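Local coordinates for MarR-family transcriptional regulator (Bordetella bronchiseptica, PDB 6PCO), which probably acts as a DNA-binding transcription factor that regulates biofilm formation, its hold on DNA being controlled by 6-hydroxynicotinic acid, at residues A[111-114]-A[115-119]; A[151-154]-A[155-159]. One frame throughout, in Å; residues are numbered along the deposited sequence.

Interaction 1. Residues A[111-114]-A[115-119]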
ATOM      1  N   THR A 111      -2.749  11.622   0.767  1.00 63.53           N
ATOM      2  CA  THR A 111      -1.947  11.113   1.870  1.00 63.27           C
ATOM      3  C   THR A 111      -0.936  12.186   2.322  1.00 65.44           C
ATOM      4  O   THR A 111      -0.747  12.391   3.540  1.00 65.87           O
ATOM      5  CB  THR A 111      -1.263   9.789   1.494  1.00 69.92           C
ATOM      6  OG1 THR A 111      -2.228   8.877   0.965  1.00 62.15           O
ATOM      7  CG2 THR A 111      -0.537   9.153   2.662  1.00 66.39           C
ATOM      8  N   VAL A 112      -0.297  12.884   1.368  1.00 64.41           N
ATOM      9  CA  VAL A 112       0.728  13.903   1.719  1.00 66.26           C
ATOM     10  C   VAL A 112       0.084  15.037   2.535  1.00 63.26           C
ATOM     11  O   VAL A 112       0.595  15.366   3.584  1.00 64.34           O
ATOM     12  CB  VAL A 112       1.501  14.444   0.498  1.00 63.49           C
ATOM     13  CG1 VAL A 112       2.386  15.621   0.865  1.00 61.84           C
ATOM     14  CG2 VAL A 112       2.348  13.371  -0.162  1.00 65.28           C
ATOM     15  N   ARG A 113      -1.022  15.627   2.068  1.00 64.89           N
ATOM     16  CA  ARG A 113      -1.605  16.791   2.778  1.00 67.83           C
ATOM     17  C   ARG A 113      -1.968  16.360   4.203  1.00 60.37           C
ATOM     18  O   ARG A 113      -1.848  17.130   5.174  1.00 57.70           O
ATOM     19  CB  ARG A 113      -2.812  17.377   2.037  1.00 73.15           C
ATOM     20  CG  ARG A 113      -4.012  16.448   1.991  1.00 99.83           C
ATOM     21  CD  ARG A 113      -5.215  16.955   1.214  1.00114.02           C
ATOM     22  NE  ARG A 113      -6.258  15.937   1.220  1.00115.43           N
ATOM     23  CZ  ARG A 113      -6.880  15.503   2.322  1.00106.59           C
ATOM     24  NH1 ARG A 113      -6.644  16.068   3.511  1.00107.45           N
ATOM     25  NH2 ARG A 113      -7.707  14.478   2.231  1.00103.73           N
ATOM     26  N   GLY A 114      -2.408  15.106   4.326  1.00 53.98           N
ATOM     27  CA  GLY A 114      -2.804  14.573   5.596  1.00 55.71           C
ATOM     28  C   GLY A 114      -1.614  14.448   6.521  1.00 59.16           C
ATOM     29  O   GLY A 114      -1.662  14.884   7.666  1.00 54.27           O
ATOM     30  N   VAL A 115      -0.527  13.862   5.998  1.00 66.06           N
ATOM     31  CA  VAL A 115       0.748  13.809   6.717  1.00 61.41           C
ATOM     32  C   VAL A 115       1.178  15.218   7.138  1.00 55.01           C
ATOM     33  O   VAL A 115       1.511  15.456   8.296  1.00 52.74           O
ATOM     34  CB  VAL A 115       1.851  13.154   5.881  1.00 60.33           C
ATOM     35  CG1 VAL A 115       3.210  13.436   6.498  1.00 59.07           C
ATOM     36  CG2 VAL A 115       1.612  11.655   5.703  1.00 58.05           C
ATOM     37  N   ILE A 116       1.183  16.155   6.199  1.00 51.86           N
ATOM     38  CA  ILE A 116       1.732  17.440   6.512  1.00 59.86           C
ATOM     39  C   ILE A 116       0.931  18.052   7.662  1.00 61.86           C
ATOM     40  O   ILE A 116       1.516  18.594   8.594  1.00 62.53           O
ATOM     41  CB  ILE A 116       1.807  18.352   5.276  1.00 61.35           C
ATOM     42  CG1 ILE A 116       2.874  17.834   4.313  1.00 60.64           C
ATOM     43  CG2 ILE A 116       2.072  19.792   5.680  1.00 60.83           C
ATOM     44  CD1 ILE A 116       2.954  18.615   3.050  1.00 67.85           C
ATOM     45  N   GLU A 117      -0.400  17.938   7.577  1.00 71.96           N
ATOM     46  CA  GLU A 117      -1.315  18.527   8.548  1.00 70.49           C
ATOM     47  C   GLU A 117      -1.010  17.924   9.930  1.00 66.79           C
ATOM     48  O   GLU A 117      -0.824  18.660  10.906  1.00 72.97           O
ATOM     49  CB  GLU A 117      -2.769  18.339   8.093  1.00 81.54           C
ATOM     50  CG  GLU A 117      -3.260  19.405   7.107  1.00 89.03           C
ATOM     51  CD  GLU A 117      -4.464  19.017   6.252  1.00 96.70           C
ATOM     52  OE1 GLU A 117      -5.316  18.228   6.736  1.00121.91           O
ATOM     53  OE2 GLU A 117      -4.545  19.478   5.092  1.00 92.20           O
ATOM     54  N   ARG A 118      -0.881  16.591  10.001  1.00 64.94           N
ATOM     55  CA  ARG A 118      -0.528  15.898  11.261  1.00 62.69           C
ATOM     56  C   ARG A 118       0.848  16.375  11.772  1.00 61.43           C
ATOM     57  O   ARG A 118       0.968  16.747  12.932  1.00 64.82           O
ATOM     58  CB  ARG A 118      -0.596  14.377  11.078  1.00 59.62           C
ATOM     59  CG  ARG A 118      -2.008  13.824  10.934  1.00 59.63           C
ATOM     60  CD  ARG A 118      -2.038  12.313  10.791  1.00 60.58           C
ATOM     61  NE  ARG A 118      -3.368  11.736  10.621  1.00 56.70           N
ATOM     62  CZ  ARG A 118      -3.628  10.431  10.658  1.00 56.31           C
ATOM     63  NH1 ARG A 118      -2.641   9.560  10.775  1.00 57.84           N
ATOM     64  NH2 ARG A 118      -4.874   9.997  10.605  1.00 54.47           N
ATOM     65  N   LEU A 119       1.872  16.397  10.910  1.00 61.23           N
ATOM     66  CA  LEU A 119       3.227  16.818  11.329  1.00 63.61           C
ATOM     67  C   LEU A 119       3.239  18.312  11.713  1.00 61.18           C
ATOM     68  O   LEU A 119       3.910  18.681  12.677  1.00 66.08           O
ATOM     69  CB  LEU A 119       4.247  16.486  10.226  1.00 59.49           C
ATOM     70  CG  LEU A 119       4.419  14.994   9.899  1.00 62.24           C
ATOM     71  CD1 LEU A 119       5.351  14.798   8.714  1.00 63.43           C
ATOM     72  CD2 LEU A 119       4.930  14.179  11.082  1.00 61.60           C
TER
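Val112 and Ile116, one turn apart on helix 109-121, lie side by side and point the same way, with Val112 CG1 3.7 Å from Ile116 CD1. Ile116 turns CG1 back along the helix, anti to its own carbonyl carbon (chi1 -70°), and the extended step beyond it carries CD1 alongside the valine branch. The same turn places Ile116 CG1 by the Val112 carbonyl, whose oxygen accepts Ile116 N at 2.8 Å.

On the outer side of the helix, Arg113 and Glu117 slant past each other. Arg113 CG stands between the backbone N and the carbonyl carbon (chi1 67°), and from there the chain runs out extended to NE. Glu117 OE1 sits at the edge of the guanidinium, near its plane, with the two flat groups turned 34° apart. The gap from Arg113 NH1 to Glu117 OE1 is 4.1 Å, so the opposite charges probably attract each other loosely. Glu117 CG and CD run past the Arg113 oxygen, which also accepts Glu117 N at 2.9 Å.

On the other flank of the apolar side, Val115 CG2 rests 3.3 Å from Thr111 O, the acceptor for Val115 N. Arg118 lays its CB and CG beside the carbonyl of Gly114. Val112 is buried against Leu98, Val101 and Val102 of helix 98-105, and Val115 against Val86 of helix 81-93. A helix with one apolar side toward the preceding helices and a charged outer side, followed by the hairpin 125-141, is characteristic of the recognition helix of a MarR-type winged helix-turn-helix domain.

Interaction 2. Residues A[151-154]-A[155-159]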
ATOM      1  N   GLU A 151      16.771  10.215  15.329  1.00 63.70           N
ATOM      2  CA  GLU A 151      16.395   9.229  16.350  1.00 60.64           C
ATOM      3  C   GLU A 151      15.829   7.926  15.750  1.00 68.44           C
ATOM      4  O   GLU A 151      16.052   6.832  16.303  1.00 70.94           O
ATOM      5  CB  GLU A 151      15.334   9.782  17.299  1.00 69.75           C
ATOM      6  CG  GLU A 151      15.837  10.837  18.261  1.00 77.16           C
ATOM      7  CD  GLU A 151      17.089  10.431  19.005  1.00 81.59           C
ATOM      8  OE1 GLU A 151      17.084   9.316  19.576  1.00 76.05           O
ATOM      9  OE2 GLU A 151      18.075  11.216  18.984  1.00 97.71           O
ATOM     10  N   MET A 152      15.069   8.016  14.650  1.00 70.80           N
ATOM     11  CA  MET A 152      14.332   6.849  14.141  1.00 67.78           C
ATOM     12  C   MET A 152      15.180   6.009  13.166  1.00 69.81           C
ATOM     13  O   MET A 152      14.791   4.878  12.820  1.00 68.68           O
ATOM     14  CB  MET A 152      13.032   7.287  13.469  1.00 63.34           C
ATOM     15  CG  MET A 152      12.013   7.868  14.440  1.00 69.04           C
ATOM     16  SD  MET A 152      11.476   6.777  15.794  1.00 81.41           S
ATOM     17  CE  MET A 152      12.417   7.426  17.173  1.00 76.81           C
ATOM     18  N   VAL A 153      16.360   6.509  12.775  1.00 69.46           N
ATOM     19  CA  VAL A 153      17.145   5.900  11.687  1.00 67.30           C
ATOM     20  C   VAL A 153      17.529   4.461  12.028  1.00 62.87           C
ATOM     21  O   VAL A 153      17.305   3.574  11.210  1.00 63.41           O
ATOM     22  CB  VAL A 153      18.368   6.751  11.310  1.00 62.88           C
ATOM     23  CG1 VAL A 153      19.278   6.024  10.343  1.00 65.79           C
ATOM     24  CG2 VAL A 153      17.935   8.076  10.713  1.00 71.67           C
ATOM     25  N   PRO A 154      18.164   4.189  13.192  1.00 57.87           N
ATOM     26  CA  PRO A 154      18.406   2.818  13.648  1.00 58.91           C
ATOM     27  C   PRO A 154      17.208   1.865  13.525  1.00 59.08           C
ATOM     28  O   PRO A 154      17.339   0.745  13.073  1.00 66.67           O
ATOM     29  CB  PRO A 154      18.709   3.023  15.140  1.00 56.83           C
ATOM     30  CG  PRO A 154      19.402   4.348  15.184  1.00 53.76           C
ATOM     31  CD  PRO A 154      18.752   5.183  14.100  1.00 55.09           C
ATOM     32  N   PHE A 155      16.043   2.350  13.942  1.00 61.46           N
ATOM     33  CA  PHE A 155      14.833   1.572  13.986  1.00 61.02           C
ATOM     34  C   PHE A 155      14.372   1.295  12.554  1.00 59.22           C
ATOM     35  O   PHE A 155      14.006   0.179  12.207  1.00 58.42           O
ATOM     36  CB  PHE A 155      13.787   2.324  14.811  1.00 60.90           C
ATOM     37  CG  PHE A 155      14.210   2.555  16.240  1.00 61.24           C
ATOM     38  CD1 PHE A 155      13.993   1.593  17.212  1.00 59.85           C
ATOM     39  CD2 PHE A 155      14.846   3.732  16.612  1.00 67.86           C
ATOM     40  CE1 PHE A 155      14.382   1.811  18.523  1.00 59.70           C
ATOM     41  CE2 PHE A 155      15.220   3.956  17.930  1.00 61.69           C
ATOM     42  CZ  PHE A 155      14.990   2.993  18.882  1.00 61.41           C
ATOM     43  N   ALA A 156      14.406   2.337  11.724  1.00 60.13           N
ATOM     44  CA  ALA A 156      14.087   2.205  10.320  1.00 57.93           C
ATOM     45  C   ALA A 156      14.942   1.090   9.714  1.00 56.14           C
ATOM     46  O   ALA A 156      14.438   0.276   8.936  1.00 60.56           O
ATOM     47  CB  ALA A 156      14.302   3.521   9.621  1.00 58.63           C
ATOM     48  N   GLU A 157      16.225   1.063  10.094  1.00 59.29           N
ATOM     49  CA  GLU A 157      17.212   0.112   9.554  1.00 62.73           C
ATOM     50  C   GLU A 157      16.818  -1.296   9.993  1.00 56.10           C
ATOM     51  O   GLU A 157      16.789  -2.210   9.199  1.00 65.41           O
ATOM     52  CB  GLU A 157      18.640   0.486   9.973  1.00 68.58           C
ATOM     53  CG  GLU A 157      19.352   1.387   8.966  1.00 77.95           C
ATOM     54  CD  GLU A 157      20.437   2.325   9.496  1.00 91.34           C
ATOM     55  OE1 GLU A 157      20.997   2.044  10.583  1.00 89.67           O
ATOM     56  OE2 GLU A 157      20.721   3.353   8.816  1.00 92.84           O
ATOM     57  N   GLN A 158      16.480  -1.436  11.270  1.00 60.04           N
ATOM     58  CA  GLN A 158      15.947  -2.678  11.814  1.00 61.99           C
ATOM     59  C   GLN A 158      14.689  -3.089  11.034  1.00 61.31           C
ATOM     60  O   GLN A 158      14.610  -4.183  10.498  1.00 59.01           O
ATOM     61  CB  GLN A 158      15.657  -2.479  13.299  1.00 69.75           C
ATOM     62  CG  GLN A 158      15.817  -3.743  14.122  1.00 85.92           C
ATOM     63  CD  GLN A 158      15.425  -3.468  15.553  1.00100.93           C
ATOM     64  OE1 GLN A 158      16.108  -2.740  16.276  1.00108.02           O
ATOM     65  NE2 GLN A 158      14.289  -4.021  15.958  1.00 97.93           N
ATOM     66  N   ILE A 159      13.714  -2.179  10.923  1.00 59.40           N
ATOM     67  CA  ILE A 159      12.502  -2.462  10.155  1.00 60.73           C
ATOM     68  C   ILE A 159      12.868  -3.061   8.788  1.00 56.97           C
ATOM     69  O   ILE A 159      12.323  -4.108   8.395  1.00 57.43           O
ATOM     70  CB  ILE A 159      11.611  -1.215  10.022  1.00 59.38           C
ATOM     71  CG1 ILE A 159      10.981  -0.855  11.367  1.00 56.36           C
ATOM     72  CG2 ILE A 159      10.550  -1.419   8.944  1.00 56.23           C
ATOM     73  CD1 ILE A 159      10.495   0.565  11.468  1.00 56.62           C
TER
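Phe155 turns the edge of its ring to the carbonyl of Glu151, one helical turn back. Glu151 O lies in the ring plane, 3.3 Å from Phe155 CD2 and 3.4 Å from Phe155 CE2. The Met152 oxygen is also at this edge, but its clear donor is Ala156 N, at 2.8 Å in a bond bent little from straight (169°).

Pro154 has no N-H to offer to the turn before it, and helix 143-164 is kinked there. Its carbonyl still serves the next turn: Pro154 O accepts Gln158 N at 3.0 Å. Val153 O takes Glu157 N at the same length, with a more bent N-H...O angle of 149°, and Phe155 O receives Ile159 N. Regular i to i+4 pairing thus resumes on the C-terminal side of the kink, where the side chain of Thr160 adds a weak bond to Ala156 O and that of Thr163 bonds to Ile159 O.

Side chains fill in around this backbone. Met152 SD stands 5.4 Å from the centroid of the Phe155 ring and 41° off the ring normal, an oblique Met-aromatic contact. Glu157 crosses Val153 at a slant, and its OE2 comes 3.4 Å from Val153 CG1.

Met152 and Ala156 meet Phe84 of helix 81-93, and Met152 is also buried against Ile74, Pro75 and Leu79 in the connection that precedes that helix. Ile159 packs on His66, Ile69 and Phe70 of helix 55-73, while Tyr49 of the second subunit lies against Val153, Ala156 and Glu157.

Interactions 1 and 2 are separate turns of two helices, with centres 21 Å apart and nearest atoms about 10 Å apart. Helix 81-93 joins them indirectly: Val115, Arg118 and Leu119 of interaction 1 touch its Val86, Gln83 and Leu87, whereas Met152 and Ala156 of interaction 2 touch its Phe84. Val85 of the same helix lines the 1,4-butanediol pocket with His66 and Thr160. The bound molecule lies about 6 Å from the side chain of Ala156 and about 11 Å from that of Thr111. Helix 81-93 thus lies between the probable recognition helix and the helix that, through Thr160, lines the pocket.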